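Local coordinates for uncharacterized protein MG027 (Mycoplasma genitalium, PDB 1Q8C), which is of unknown function but has an all-helical fold resembling NusB proteins, which suggests, without proving, a related role in RNA binding or transcription, at residues K34-E37 with V38-D42; I60-A63 with F64-I68. All blocks are in the same frame, centred on the assembly; numbering follows the deposited sequence.

Contact 1 of 2, residues K34-E37 with V38-D42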
ATOM      1  N   LYS A  34      -1.262  -7.220  14.417  1.00 44.33           N
ATOM      2  CA  LYS A  34      -2.539  -7.039  15.098  1.00 43.87           C
ATOM      3  C   LYS A  34      -3.508  -7.955  14.396  1.00 43.58           C
ATOM      4  O   LYS A  34      -3.342  -8.220  13.210  1.00 43.40           O
ATOM      5  CB  LYS A  34      -3.025  -5.584  14.938  1.00 44.02           C
ATOM      6  CG  LYS A  34      -2.324  -4.545  15.833  1.00 44.18           C
ATOM      7  CD  LYS A  34      -2.606  -3.107  15.379  1.00 45.02           C
ATOM      8  CE  LYS A  34      -2.811  -2.147  16.589  1.00 45.96           C
ATOM      9  NZ  LYS A  34      -4.074  -2.445  17.361  1.00 44.34           N
ATOM     10  N   GLU A  35      -4.539  -8.412  15.098  1.00 43.48           N
ATOM     11  CA  GLU A  35      -5.551  -9.251  14.469  1.00 43.58           C
ATOM     12  C   GLU A  35      -6.334  -8.427  13.425  1.00 43.16           C
ATOM     13  O   GLU A  35      -6.522  -7.223  13.586  1.00 42.75           O
ATOM     14  CB  GLU A  35      -6.516  -9.854  15.508  1.00 43.72           C
ATOM     15  CG  GLU A  35      -5.930 -10.870  16.497  1.00 44.78           C
ATOM     16  CD  GLU A  35      -5.328 -12.112  15.846  1.00 45.28           C
ATOM     17  OE1 GLU A  35      -5.852 -12.576  14.822  1.00 45.38           O
ATOM     18  OE2 GLU A  35      -4.316 -12.630  16.372  1.00 47.57           O
ATOM     19  N   ALA A  36      -6.780  -9.098  12.363  1.00 43.09           N
ATOM     20  CA  ALA A  36      -7.479  -8.464  11.240  1.00 43.21           C
ATOM     21  C   ALA A  36      -8.647  -7.566  11.634  1.00 43.08           C
ATOM     22  O   ALA A  36      -8.745  -6.427  11.155  1.00 42.46           O
ATOM     23  CB  ALA A  36      -7.956  -9.537  10.223  1.00 43.54           C
ATOM     24  N   GLU A  37      -9.535  -8.055  12.500  1.00 42.78           N
ATOM     25  CA  GLU A  37     -10.695  -7.251  12.868  1.00 43.53           C
ATOM     26  C   GLU A  37     -10.292  -6.058  13.738  1.00 43.37           C
ATOM     27  O   GLU A  37     -10.895  -5.006  13.661  1.00 43.48           O
ATOM     28  CB  GLU A  37     -11.773  -8.105  13.529  1.00 43.79           C
ATOM     29  CG  GLU A  37     -12.469  -8.994  12.494  1.00 45.57           C
ATOM     30  CD  GLU A  37     -13.761  -9.610  13.018  1.00 47.74           C
ATOM     31  OE1 GLU A  37     -13.682 -10.626  13.757  1.00 48.47           O
ATOM     32  OE2 GLU A  37     -14.849  -9.064  12.691  1.00 49.59           O
ATOM     33  N   VAL A  38      -9.225  -6.215  14.509  1.00 43.30           N
ATOM     34  CA  VAL A  38      -8.675  -5.120  15.289  1.00 42.83           C
ATOM     35  C   VAL A  38      -8.202  -3.964  14.384  1.00 42.76           C
ATOM     36  O   VAL A  38      -8.513  -2.823  14.671  1.00 42.11           O
ATOM     37  CB  VAL A  38      -7.562  -5.627  16.241  1.00 42.98           C
ATOM     38  CG1 VAL A  38      -6.777  -4.476  16.857  1.00 42.67           C
ATOM     39  CG2 VAL A  38      -8.199  -6.507  17.336  1.00 42.54           C
ATOM     40  N   ILE A  39      -7.499  -4.260  13.289  1.00 42.93           N
ATOM     41  CA  ILE A  39      -7.022  -3.231  12.370  1.00 43.24           C
ATOM     42  C   ILE A  39      -8.200  -2.513  11.708  1.00 43.65           C
ATOM     43  O   ILE A  39      -8.211  -1.277  11.596  1.00 43.74           O
ATOM     44  CB  ILE A  39      -6.140  -3.834  11.274  1.00 43.40           C
ATOM     45  CG1 ILE A  39      -4.828  -4.389  11.843  1.00 43.14           C
ATOM     46  CG2 ILE A  39      -5.782  -2.752  10.269  1.00 43.92           C
ATOM     47  CD1 ILE A  39      -4.176  -5.468  10.934  1.00 42.02           C
ATOM     48  N   GLN A  40      -9.168  -3.312  11.247  1.00 43.69           N
ATOM     49  CA  GLN A  40     -10.423  -2.811  10.699  1.00 43.80           C
ATOM     50  C   GLN A  40     -11.135  -1.889  11.706  1.00 44.11           C
ATOM     51  O   GLN A  40     -11.583  -0.836  11.312  1.00 45.08           O
ATOM     52  CB  GLN A  40     -11.333  -3.971  10.255  1.00 43.77           C
ATOM     53  CG  GLN A  40     -10.729  -4.856   9.125  1.00 43.36           C
ATOM     54  CD  GLN A  40     -11.530  -6.128   8.837  1.00 43.85           C
ATOM     55  OE1 GLN A  40     -12.758  -6.094   8.808  1.00 45.26           O
ATOM     56  NE2 GLN A  40     -10.832  -7.246   8.619  1.00 41.95           N
ATOM     57  N   ALA A  41     -11.238  -2.259  12.989  1.00 44.52           N
ATOM     58  CA  ALA A  41     -11.823  -1.360  14.011  1.00 44.12           C
ATOM     59  C   ALA A  41     -10.940  -0.140  14.342  1.00 44.06           C
ATOM     60  O   ALA A  41     -11.476   0.938  14.634  1.00 43.84           O
ATOM     61  CB  ALA A  41     -12.168  -2.105  15.272  1.00 44.44           C
ATOM     62  N   ASP A  42      -9.608  -0.294  14.288  1.00 43.68           N
ATOM     63  CA  ASP A  42      -8.660   0.826  14.473  1.00 43.71           C
ATOM     64  C   ASP A  42      -8.868   1.877  13.355  1.00 43.46           C
ATOM     65  O   ASP A  42      -8.775   3.075  13.597  1.00 43.35           O
ATOM     66  CB  ASP A  42      -7.186   0.344  14.394  1.00 43.44           C
ATOM     67  CG  ASP A  42      -6.714  -0.428  15.643  1.00 43.89           C
ATOM     68  OD1 ASP A  42      -7.519  -0.743  16.540  1.00 43.78           O
ATOM     69  OD2 ASP A  42      -5.521  -0.745  15.792  1.00 44.46           O
TER

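Contact 2 of 2, residues I60-A63 with F64-I68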
ATOM      1  N   ILE A  60     -10.177  -1.603   1.164  1.00 43.56           N
ATOM      2  CA  ILE A  60      -8.716  -1.726   0.996  1.00 43.56           C
ATOM      3  C   ILE A  60      -8.078  -2.176   2.317  1.00 43.70           C
ATOM      4  O   ILE A  60      -7.235  -3.064   2.340  1.00 44.20           O
ATOM      5  CB  ILE A  60      -8.080  -0.364   0.514  1.00 43.22           C
ATOM      6  CG1 ILE A  60      -8.571  -0.023  -0.890  1.00 43.72           C
ATOM      7  CG2 ILE A  60      -6.520  -0.420   0.518  1.00 43.25           C
ATOM      8  CD1 ILE A  60      -8.234   1.396  -1.387  1.00 43.58           C
ATOM      9  N   VAL A  61      -8.480  -1.543   3.412  1.00 43.86           N
ATOM     10  CA  VAL A  61      -7.926  -1.828   4.729  1.00 43.85           C
ATOM     11  C   VAL A  61      -8.304  -3.230   5.207  1.00 43.63           C
ATOM     12  O   VAL A  61      -7.573  -3.869   5.956  1.00 43.62           O
ATOM     13  CB  VAL A  61      -8.401  -0.771   5.733  1.00 43.94           C
ATOM     14  CG1 VAL A  61      -8.146  -1.217   7.200  1.00 44.56           C
ATOM     15  CG2 VAL A  61      -7.722   0.555   5.402  1.00 43.71           C
ATOM     16  N   LYS A  62      -9.447  -3.700   4.755  1.00 43.72           N
ATOM     17  CA  LYS A  62      -9.916  -5.027   5.056  1.00 44.07           C
ATOM     18  C   LYS A  62      -9.035  -6.067   4.328  1.00 43.94           C
ATOM     19  O   LYS A  62      -8.630  -7.057   4.927  1.00 44.42           O
ATOM     20  CB  LYS A  62     -11.412  -5.157   4.692  1.00 44.19           C
ATOM     21  CG  LYS A  62     -11.989  -6.594   4.704  1.00 44.57           C
ATOM     22  CD  LYS A  62     -13.520  -6.631   4.922  1.00 45.47           C
ATOM     23  CE  LYS A  62     -13.996  -7.963   5.540  1.00 45.50           C
ATOM     24  NZ  LYS A  62     -14.199  -9.077   4.565  1.00 46.48           N
ATOM     25  N   ALA A  63      -8.750  -5.842   3.053  1.00 43.54           N
ATOM     26  CA  ALA A  63      -7.877  -6.722   2.283  1.00 43.04           C
ATOM     27  C   ALA A  63      -6.468  -6.731   2.896  1.00 42.94           C
ATOM     28  O   ALA A  63      -5.846  -7.794   3.026  1.00 42.52           O
ATOM     29  CB  ALA A  63      -7.844  -6.274   0.842  1.00 43.36           C
ATOM     30  N   PHE A  64      -5.983  -5.547   3.277  1.00 42.83           N
ATOM     31  CA  PHE A  64      -4.688  -5.373   3.960  1.00 43.07           C
ATOM     32  C   PHE A  64      -4.621  -6.181   5.273  1.00 43.26           C
ATOM     33  O   PHE A  64      -3.636  -6.866   5.544  1.00 42.80           O
ATOM     34  CB  PHE A  64      -4.470  -3.884   4.283  1.00 43.16           C
ATOM     35  CG  PHE A  64      -3.417  -3.635   5.307  1.00 43.19           C
ATOM     36  CD1 PHE A  64      -2.078  -3.673   4.970  1.00 43.86           C
ATOM     37  CD2 PHE A  64      -3.758  -3.384   6.611  1.00 43.78           C
ATOM     38  CE1 PHE A  64      -1.118  -3.465   5.930  1.00 45.08           C
ATOM     39  CE2 PHE A  64      -2.801  -3.177   7.576  1.00 43.22           C
ATOM     40  CZ  PHE A  64      -1.491  -3.211   7.241  1.00 44.80           C
ATOM     41  N   SER A  65      -5.676  -6.057   6.090  1.00 43.42           N
ATOM     42  CA  SER A  65      -5.740  -6.685   7.409  1.00 43.32           C
ATOM     43  C   SER A  65      -5.698  -8.205   7.320  1.00 43.34           C
ATOM     44  O   SER A  65      -5.178  -8.860   8.203  1.00 43.20           O
ATOM     45  CB  SER A  65      -6.991  -6.251   8.174  1.00 43.12           C
ATOM     46  OG  SER A  65      -8.163  -6.867   7.654  1.00 44.23           O
ATOM     47  N   GLU A  66      -6.232  -8.748   6.242  1.00 43.36           N
ATOM     48  CA  GLU A  66      -6.375 -10.173   6.084  1.00 43.68           C
ATOM     49  C   GLU A  66      -5.217 -10.823   5.312  1.00 43.63           C
ATOM     50  O   GLU A  66      -5.062 -12.049   5.335  1.00 43.24           O
ATOM     51  CB  GLU A  66      -7.722 -10.451   5.422  1.00 44.10           C
ATOM     52  CG  GLU A  66      -8.900 -10.044   6.332  1.00 45.58           C
ATOM     53  CD  GLU A  66     -10.265 -10.170   5.665  1.00 47.86           C
ATOM     54  OE1 GLU A  66     -10.282 -10.395   4.431  1.00 48.26           O
ATOM     55  OE2 GLU A  66     -11.315 -10.048   6.379  1.00 49.08           O
ATOM     56  N   ASN A  67      -4.368 -10.012   4.688  1.00 43.54           N
ATOM     57  CA  ASN A  67      -3.291 -10.549   3.868  1.00 43.76           C
ATOM     58  C   ASN A  67      -1.917 -10.015   4.216  1.00 43.94           C
ATOM     59  O   ASN A  67      -0.983 -10.208   3.461  1.00 43.66           O
ATOM     60  CB  ASN A  67      -3.607 -10.270   2.400  1.00 43.59           C
ATOM     61  CG  ASN A  67      -4.884 -10.948   1.952  1.00 43.43           C
ATOM     62  OD1 ASN A  67      -4.890 -12.147   1.658  1.00 42.90           O
ATOM     63  ND2 ASN A  67      -5.985 -10.190   1.924  1.00 42.50           N
ATOM     64  N   ILE A  68      -1.774  -9.354   5.358  1.00 44.47           N
ATOM     65  CA  ILE A  68      -0.524  -8.648   5.621  1.00 44.81           C
ATOM     66  C   ILE A  68       0.701  -9.597   5.670  1.00 44.55           C
ATOM     67  O   ILE A  68       1.761  -9.279   5.126  1.00 44.44           O
ATOM     68  CB  ILE A  68      -0.620  -7.717   6.877  1.00 45.17           C
ATOM     69  CG1 ILE A  68       0.789  -7.185   7.214  1.00 45.85           C
ATOM     70  CG2 ILE A  68      -1.240  -8.448   8.060  1.00 44.88           C
ATOM     71  CD1 ILE A  68       0.824  -5.773   7.700  1.00 46.40           C
TER

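Contact 1 of 2, residues K34-E37 with V38-D42
Lys34 NZ meets Asp42 OD2 at 2.7 Å, a salt bridge that ties the loop residue just before helix 36-45 to a carboxylate in its second turn. The ammonium nitrogen takes the syn lone pair of OD2, on the side of the other carboxylate oxygen, while OD1 stays 3.9 Å from NZ, so a single oxygen does the gripping. The two side chains approach from opposite directions. Lys34 reaches that far because its chain first runs out extended from CG and then bends at chi3 and chi4, which turns the ammonium back over the first turn of the helix. NZ also lies 3.4 Å from Val38 CG1, the lysine and valine side chains crossing at about a right angle.

Beneath this polar bridge the lysine base is aliphatic: Lys34 CB packs against Ile39 CG1 at 3.8 Å, and Ile39 CD1 rests near the carbonyl oxygen of Lys34. Glu35 occupies the N-cap position, and its carbonyl accepts Ile39 N in the opening i to i+4 bond, almost in line with C=O (164°). The next two bonds, Gln40 N to Ala36 O and Ala41 N to Glu37 O, continue the pattern, the former nearly straight at the hydrogen (175°). With Asp42 N to Val38 O (2.8 Å), they form the helical turns from which Asp42 meets the bent Lys34 chain.

The first torsion of Gln40 sets CG beside the backbone N (chi1 -62°), 3.2 Å from Ala36 O; the extended remainder carries the amide on towards helix 55-81, where NE2 is hydrogen-bonded to Ser65. The contact lies at the protein surface, but one side faces inward: Ala36, Ile39 and Gln40 touch helix 55-81, whereas Ile39 also joins Lys34 against Leu28 of helix 14-28, and packs on Phe24 there.

Contact 2 of 2, residues I60-A63 with F64-I68
Ser65 OG and the backbone N of Glu66 both donate to Lys62 O, at 2.8 Å and 3.2 Å, arriving from the same face of its carbonyl plane. With chi1 at 74°, the serine hydroxyl turns back over the preceding helical turn. The tightly packed side is formed by buried Ile60, Val61, Phe64 and Ser65: Phe64 CB lies 3.5 Å from both Ile60 O and Val61 O, and the edge of its ring lies near Val61 O, in the ring plane. Phe64 N bonds to Ile60 O, and Ser65 N to Val61 O in a more bent bond (149° at the hydrogen).

Asn67 ND2 reaches Ala63 O at 2.6 Å on a carbonyl lone pair, with the acceptor only 10° out of the amide plane; the other end of that amide, OD1, has a weak bond to Lys114, and a bound sodium ion lies about 3 Å from the Asn67 side chain. The solvent side is looser: Lys62 and Glu66 slant across each other, and their salt bridge is long, 3.5 Å from NZ to OE2, with Lys62 CE equally close to that oxygen.

The segment is an inner part of helix 55-81. Ile60 and Phe64 face helices 14-28 and 100-116, while Val61 and Ser65 pack on helix 36-45, at Phe43 and Ala36.

How the contacts relate
Contact 1 is a surface contact at the beginning of helix 36-45, its centre about 16 Å from the centre of the chain; contact 2 is largely buried in helix 55-81, about 10 Å from it. Each spans adjoining residues of one chain and includes a lysine-carboxylate pair, but that of 34-42 is short and ties a loop residue to the helix, whereas that of 60-68 is long and lies along one exposed face. In contact 2, Ser65 and Asn67 turn polar side-chain groups onto backbone carbonyls. The two meet where Gln40 NE2 lies 2.9 Å from Ser65 OG, probably hydrogen-bonded, linking these successive helices.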